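Local coordinates for NDP-N-acetyl-D-galactosaminuronic acid dehydrogenase (PDB 3G79), which probably oxidises UDP-N-acetyl-alpha-D-mannosamine to the corresponding uronate, reducing two NAD(+) to NADH, at residues Q245-N250 / K327-M332; N262-R267 / V282-A287. One frame throughout, in Å; residues are numbered along the deposited sequence.

Contact 1 (Q245-N250 / K327-M332); sequences QIAAIN and KVNDFM
Asn329 reaches from helix 321-345 to Asn250 on helix 228-258, and the two amides meet with their planes 90° apart. Asn250 ND2 donates to Asn329 OD1 over 2.9 Å, a moderately bent bond with the donor tilted from the carbonyl plane. Which end of each amide faces the other can be argued from the remaining partners: Gly286 N gives its hydrogen to Asn250 OD1, and Asn329 ND2 bonds to the Asp243 carboxylate. With CG beside its own backbone N (chi1 -70°), Asn329 lays its amide over the first turn of segment 245-250. There Asn329 OD1 lies 3.0 Å from Ala247 CA, and Ile246 CG2 comes to 3.2 Å of the same oxygen, the isoleucine side chain running across the amide at about a right angle. The small Ala247 CB, 3.5 Å from Asn329 ND2, admits this close approach. Beside the amide, Val328 directs CG1 at the alanine, 3.9 Å from Ala247 CB and 3.4 Å from Ala247 O. Met332 CG lies 3.7 Å from Asn250 ND2. The segment axes pass 8.8 Å apart at 60°, an inclined crossing of the long helix 228-258, which lies largely in the family's central domain, with helix 321-345; Val328 also packs on Tyr314 of the second subunit. Chemically, a buried pair of amides is matched donor to acceptor: Asn329 grips helix 228-258 through both ends of its amide, at Asp243 and at Asn250, which should fix its rotation as well as join the helices.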
loop_
_atom_site.group_PDB
_atom_site.type_symbol
_atom_site.label_atom_id
_atom_site.label_comp_id
_atom_site.label_asym_id
_atom_site.label_seq_id
_atom_site.Cartn_x
_atom_site.Cartn_y
_atom_site.Cartn_z
ATOM N N GLN A 245 -5.223 -1.872 -1.009
ATOM C CA GLN A 245 -4.121 -2.530 -1.741
ATOM C C GLN A 245 -4.643 -3.533 -2.749
ATOM O O GLN A 245 -4.024 -3.790 -3.806
ATOM C CB GLN A 245 -2.946 -3.083 -0.886
ATOM C CG GLN A 245 -3.277 -3.741 0.400
ATOM C CD GLN A 245 -2.105 -3.869 1.441
ATOM O OE1 GLN A 245 -2.375 -3.845 2.665
ATOM N NE2 GLN A 245 -0.849 -4.020 0.973
ATOM N N ILE A 246 -5.820 -4.070 -2.452
ATOM C CA ILE A 246 -6.403 -5.065 -3.315
ATOM C C ILE A 246 -7.020 -4.358 -4.495
ATOM O O ILE A 246 -6.964 -4.828 -5.625
ATOM C CB ILE A 246 -7.448 -5.874 -2.571
ATOM C CG1 ILE A 246 -6.775 -6.929 -1.689
ATOM C CG2 ILE A 246 -8.492 -6.541 -3.574
ATOM C CD1 ILE A 246 -7.766 -7.510 -0.638
ATOM N N ALA A 247 -7.646 -3.232 -4.240
ATOM C CA ALA A 247 -8.260 -2.545 -5.324
ATOM C C ALA A 247 -7.159 -2.038 -6.252
ATOM O O ALA A 247 -7.342 -2.092 -7.467
ATOM C CB ALA A 247 -9.177 -1.442 -4.850
ATOM N N ALA A 248 -6.008 -1.656 -5.678
ATOM C CA ALA A 248 -4.797 -1.281 -6.453
ATOM C C ALA A 248 -4.336 -2.272 -7.494
ATOM O O ALA A 248 -4.134 -1.843 -8.656
ATOM C CB ALA A 248 -3.606 -0.933 -5.546
ATOM N N ILE A 249 -4.113 -3.549 -7.120
ATOM C CA ILE A 249 -3.602 -4.467 -8.140
ATOM C C ILE A 249 -4.733 -4.843 -9.076
ATOM O O ILE A 249 -4.486 -5.041 -10.268
ATOM C CB ILE A 249 -2.988 -5.842 -7.677
ATOM C CG1 ILE A 249 -3.149 -6.047 -6.213
ATOM C CG2 ILE A 249 -1.574 -6.171 -8.346
ATOM C CD1 ILE A 249 -4.524 -6.527 -5.921
ATOM N N ASN A 250 -5.940 -5.001 -8.517
ATOM C CA ASN A 250 -7.088 -5.387 -9.310
ATOM C C ASN A 250 -7.157 -4.399 -10.436
ATOM O O ASN A 250 -7.298 -4.776 -11.581
ATOM C CB ASN A 250 -8.389 -5.366 -8.487
ATOM C CG ASN A 250 -8.612 -6.663 -7.727
ATOM O OD1 ASN A 250 -8.019 -7.698 -8.049
ATOM N ND2 ASN A 250 -9.491 -6.629 -6.728
ATOM N N LYS A 327 -15.432 0.343 -4.832
ATOM C CA LYS A 327 -16.121 0.150 -6.109
ATOM C C LYS A 327 -15.307 -0.675 -7.111
ATOM O O LYS A 327 -15.887 -1.427 -7.920
ATOM C CB LYS A 327 -16.523 1.470 -6.727
ATOM C CG LYS A 327 -17.638 2.215 -6.022
ATOM C CD LYS A 327 -17.669 3.624 -6.656
ATOM C CE LYS A 327 -18.667 4.584 -6.018
ATOM N NZ LYS A 327 -18.241 5.941 -6.413
ATOM N N VAL A 328 -13.979 -0.514 -7.082
ATOM C CA VAL A 328 -13.078 -1.298 -7.930
ATOM C C VAL A 328 -13.316 -2.764 -7.538
ATOM O O VAL A 328 -13.797 -3.579 -8.345
ATOM C CB VAL A 328 -11.607 -0.822 -7.799
ATOM C CG1 VAL A 328 -10.629 -1.789 -8.421
ATOM C CG2 VAL A 328 -11.438 0.513 -8.460
ATOM N N ASN A 329 -13.090 -3.065 -6.273
ATOM C CA ASN A 329 -13.275 -4.400 -5.748
ATOM C C ASN A 329 -14.694 -4.991 -5.931
ATOM O O ASN A 329 -14.817 -6.199 -6.204
ATOM C CB ASN A 329 -12.832 -4.417 -4.287
ATOM C CG ASN A 329 -11.306 -4.278 -4.128
ATOM O OD1 ASN A 329 -10.529 -4.532 -5.066
ATOM N ND2 ASN A 329 -10.872 -3.880 -2.928
ATOM N N ASP A 330 -15.742 -4.156 -5.812
ATOM C CA ASP A 330 -17.135 -4.580 -6.102
ATOM C C ASP A 330 -17.338 -4.890 -7.581
ATOM O O ASP A 330 -18.291 -5.602 -7.922
ATOM C CB ASP A 330 -18.221 -3.538 -5.693
ATOM C CG ASP A 330 -18.530 -3.498 -4.169
ATOM O OD1 ASP A 330 -18.196 -4.430 -3.435
ATOM O OD2 ASP A 330 -19.122 -2.488 -3.705
ATOM N N PHE A 331 -16.458 -4.374 -8.443
ATOM C CA PHE A 331 -16.619 -4.533 -9.873
ATOM C C PHE A 331 -16.156 -5.868 -10.392
ATOM O O PHE A 331 -16.614 -6.339 -11.435
ATOM C CB PHE A 331 -15.850 -3.439 -10.610
ATOM C CG PHE A 331 -15.931 -3.537 -12.108
ATOM C CD1 PHE A 331 -17.169 -3.428 -12.772
ATOM C CD2 PHE A 331 -14.779 -3.717 -12.862
ATOM C CE1 PHE A 331 -17.243 -3.486 -14.174
ATOM C CE2 PHE A 331 -14.846 -3.793 -14.255
ATOM C CZ PHE A 331 -16.073 -3.670 -14.914
ATOM N N MET A 332 -15.237 -6.485 -9.672
ATOM C CA MET A 332 -14.548 -7.637 -10.170
ATOM C C MET A 332 -15.468 -8.797 -10.548
ATOM O O MET A 332 -15.201 -9.448 -11.562
ATOM C CB MET A 332 -13.394 -8.019 -9.242
ATOM C CG MET A 332 -12.365 -6.858 -9.112
ATOM S SD MET A 332 -11.673 -6.277 -10.682
ATOM C CE MET A 332 -11.006 -4.743 -10.203
#

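Contact 2 (N262-R267 / V282-A287); sequences NVYDVR and VLWPGA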
loop_
_atom_site.group_PDB
_atom_site.type_symbol
_atom_site.label_atom_id
_atom_site.label_comp_id
_atom_site.label_asym_id
_atom_site.label_seq_id
_atom_site.Cartn_x
_atom_site.Cartn_y
_atom_site.Cartn_z
ATOM N N ASN A 262 1.137 -9.048 -19.140
ATOM C CA ASN A 262 0.916 -9.907 -17.978
ATOM C C ASN A 262 0.932 -9.136 -16.690
ATOM O O ASN A 262 1.999 -8.606 -16.344
ATOM C CB ASN A 262 2.039 -10.974 -17.890
ATOM C CG ASN A 262 1.666 -12.148 -16.990
ATOM O OD1 ASN A 262 0.749 -12.034 -16.175
ATOM N ND2 ASN A 262 2.362 -13.279 -17.142
ATOM N N VAL A 263 -0.186 -9.099 -15.941
ATOM C CA VAL A 263 -0.141 -8.432 -14.612
ATOM C C VAL A 263 0.965 -9.007 -13.706
ATOM O O VAL A 263 1.597 -8.262 -12.950
ATOM C CB VAL A 263 -1.523 -8.335 -13.839
ATOM C CG1 VAL A 263 -1.978 -9.665 -13.344
ATOM C CG2 VAL A 263 -1.421 -7.364 -12.628
ATOM N N TYR A 264 1.202 -10.316 -13.792
ATOM C CA TYR A 264 2.116 -10.970 -12.850
ATOM C C TYR A 264 3.573 -10.616 -13.069
ATOM O O TYR A 264 4.334 -10.615 -12.146
ATOM C CB TYR A 264 1.869 -12.475 -12.774
ATOM C CG TYR A 264 0.481 -12.743 -12.292
ATOM C CD1 TYR A 264 0.145 -12.607 -10.949
ATOM C CD2 TYR A 264 -0.526 -13.036 -13.182
ATOM C CE1 TYR A 264 -1.157 -12.803 -10.506
ATOM C CE2 TYR A 264 -1.824 -13.213 -12.745
ATOM C CZ TYR A 264 -2.122 -13.121 -11.417
ATOM O OH TYR A 264 -3.411 -13.316 -11.025
ATOM N N ASP A 265 3.937 -10.241 -14.280
ATOM C CA ASP A 265 5.292 -9.821 -14.559
ATOM C C ASP A 265 5.446 -8.398 -14.047
ATOM O O ASP A 265 6.490 -8.029 -13.499
ATOM C CB ASP A 265 5.564 -9.850 -16.061
ATOM C CG ASP A 265 5.687 -11.267 -16.631
ATOM O OD1 ASP A 265 6.136 -12.231 -15.938
ATOM O OD2 ASP A 265 5.349 -11.395 -17.824
ATOM N N VAL A 266 4.395 -7.602 -14.207
ATOM C CA VAL A 266 4.441 -6.225 -13.722
ATOM C C VAL A 266 4.620 -6.341 -12.240
ATOM O O VAL A 266 5.629 -5.877 -11.700
ATOM C CB VAL A 266 3.235 -5.361 -14.218
ATOM C CG1 VAL A 266 3.295 -3.909 -13.715
ATOM C CG2 VAL A 266 3.229 -5.351 -15.778
ATOM N N ARG A 267 3.724 -7.088 -11.618
ATOM C CA ARG A 267 3.738 -7.314 -10.178
ATOM C C ARG A 267 5.066 -7.883 -9.598
ATOM O O ARG A 267 5.599 -7.346 -8.607
ATOM C CB ARG A 267 2.575 -8.205 -9.773
ATOM C CG ARG A 267 2.676 -8.572 -8.328
ATOM C CD ARG A 267 1.522 -9.393 -7.853
ATOM N NE ARG A 267 1.709 -9.515 -6.430
ATOM C CZ ARG A 267 2.598 -10.316 -5.861
ATOM N NH1 ARG A 267 3.328 -11.121 -6.598
ATOM N NH2 ARG A 267 2.727 -10.326 -4.542
ATOM N N VAL A 282 2.785 -5.378 -2.585
ATOM C CA VAL A 282 1.780 -5.676 -3.621
ATOM C C VAL A 282 1.084 -7.032 -3.440
ATOM O O VAL A 282 1.718 -8.103 -3.489
ATOM C CB VAL A 282 2.411 -5.657 -5.035
ATOM C CG1 VAL A 282 1.352 -5.757 -6.110
ATOM C CG2 VAL A 282 3.185 -4.408 -5.242
ATOM N N LEU A 283 -0.234 -6.970 -3.292
ATOM C CA LEU A 283 -1.040 -8.171 -3.149
ATOM C C LEU A 283 -1.349 -8.798 -4.523
ATOM O O LEU A 283 -0.621 -8.589 -5.507
ATOM C CB LEU A 283 -2.320 -7.832 -2.365
ATOM C CG LEU A 283 -2.072 -7.244 -0.946
ATOM C CD1 LEU A 283 -3.342 -6.815 -0.201
ATOM C CD2 LEU A 283 -1.258 -8.237 -0.075
ATOM N N TRP A 284 -2.440 -9.537 -4.575
ATOM C CA TRP A 284 -2.794 -10.382 -5.707
ATOM C C TRP A 284 -4.183 -9.967 -6.150
ATOM O O TRP A 284 -5.044 -9.683 -5.313
ATOM C CB TRP A 284 -2.807 -11.841 -5.288
ATOM C CG TRP A 284 -1.463 -12.324 -4.809
ATOM C CD1 TRP A 284 -0.974 -12.287 -3.511
ATOM C CD2 TRP A 284 -0.427 -12.903 -5.605
ATOM N NE1 TRP A 284 0.297 -12.837 -3.459
ATOM C CE2 TRP A 284 0.658 -13.219 -4.727
ATOM C CE3 TRP A 284 -0.318 -13.223 -6.957
ATOM C CZ2 TRP A 284 1.835 -13.828 -5.176
ATOM C CZ3 TRP A 284 0.843 -13.821 -7.405
ATOM C CH2 TRP A 284 1.910 -14.124 -6.514
ATOM N N PRO A 285 -4.379 -9.840 -7.460
ATOM C CA PRO A 285 -5.675 -9.409 -8.033
ATOM C C PRO A 285 -6.613 -10.633 -8.124
ATOM O O PRO A 285 -6.119 -11.766 -7.990
ATOM C CB PRO A 285 -5.275 -8.881 -9.434
ATOM C CG PRO A 285 -4.029 -9.730 -9.799
ATOM C CD PRO A 285 -3.334 -10.047 -8.484
ATOM N N GLY A 286 -7.922 -10.430 -8.339
ATOM C CA GLY A 286 -8.890 -11.542 -8.232
ATOM C C GLY A 286 -10.372 -11.252 -8.498
ATOM O O GLY A 286 -10.767 -10.145 -8.800
ATOM N N ALA A 287 -11.206 -12.276 -8.353
ATOM C CA ALA A 287 -12.622 -12.202 -8.695
ATOM C C ALA A 287 -13.413 -11.332 -7.752
ATOM O O ALA A 287 -14.564 -11.065 -8.010
ATOM C CB ALA A 287 -13.230 -13.607 -8.735
HETATM O O HOH W 1 -4.484 -13.520 -8.825
#
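The guanidinium of Arg267 lies flat on the indole of Trp284, their centres 3.7 Å apart and their planes 21° from parallel. CZ sits over the six-membered ring, 15° off the normal, so the stack is also a cation-pi contact. At the edge of the guanidinium two successive carbonyls take its N-H groups: Arg267 NE donates to Leu283 O and Arg267 NH2 to Val282 O, both at 2.7 Å, plus a weak NE bond to Val282 O. Both main bonds are moderately bent; NE comes from above the Leu283 carbonyl plane, not on a lone pair, whereas NH2 is only tilted from that of Val282. With CG anti to the backbone N (chi1 173°) and the chain extended as far as NE, the arginine carries its guanidinium to the loop, its CG passing 3.8 Å from Val282 CG1. A leucine here would probably leave both carbonyls without their donor and the Trp284 ring without its charged lid, freeing the indole to turn. The next shell holds the indole from its rim: Tyr264 crosses at about a right angle and sets CE1 3.7 Å from Trp284 CE3, edge against edge. Its hydroxyl touches Pro285 CG, and a water between Tyr264 OH and Pro285 O sits doubtfully close to both. Val263 CG1, which also lies over one face of the Tyr264 ring, comes to 4.1 Å from Pro285 CG. Farther out, Asn262 N-caps the helix, its OD1 accepting from Tyr264 N at 3.0 Å, while Val282 packs on Phe241 of the second subunit. Chemically, the buried guanidinium, probably charged, is likely to be stabilised by carbonyl oxygens at its edge and indole pi electrons over one face, contacts that tie an irregular loop to helix 263-271.

The centres of the two contacts lie 11 Å apart, on the same side of the chain's centre. In sequence order, contact 2 falls wholly between the two halves of contact 1: helix 228-258 is followed directly by helix 263-271, then by the loop holding 282-287, and helix 321-345 comes last. That loop is the common element, since it runs against 245-250 as well as 262-267; Val282 packs on Ile249, and Ile249 CD1 reaches the Trp284 carbonyl. Three helices are thereby gathered around one loop in the central region of this dehydrogenase. Both contacts also touch the second subunit, placing this cluster at the dimer interface.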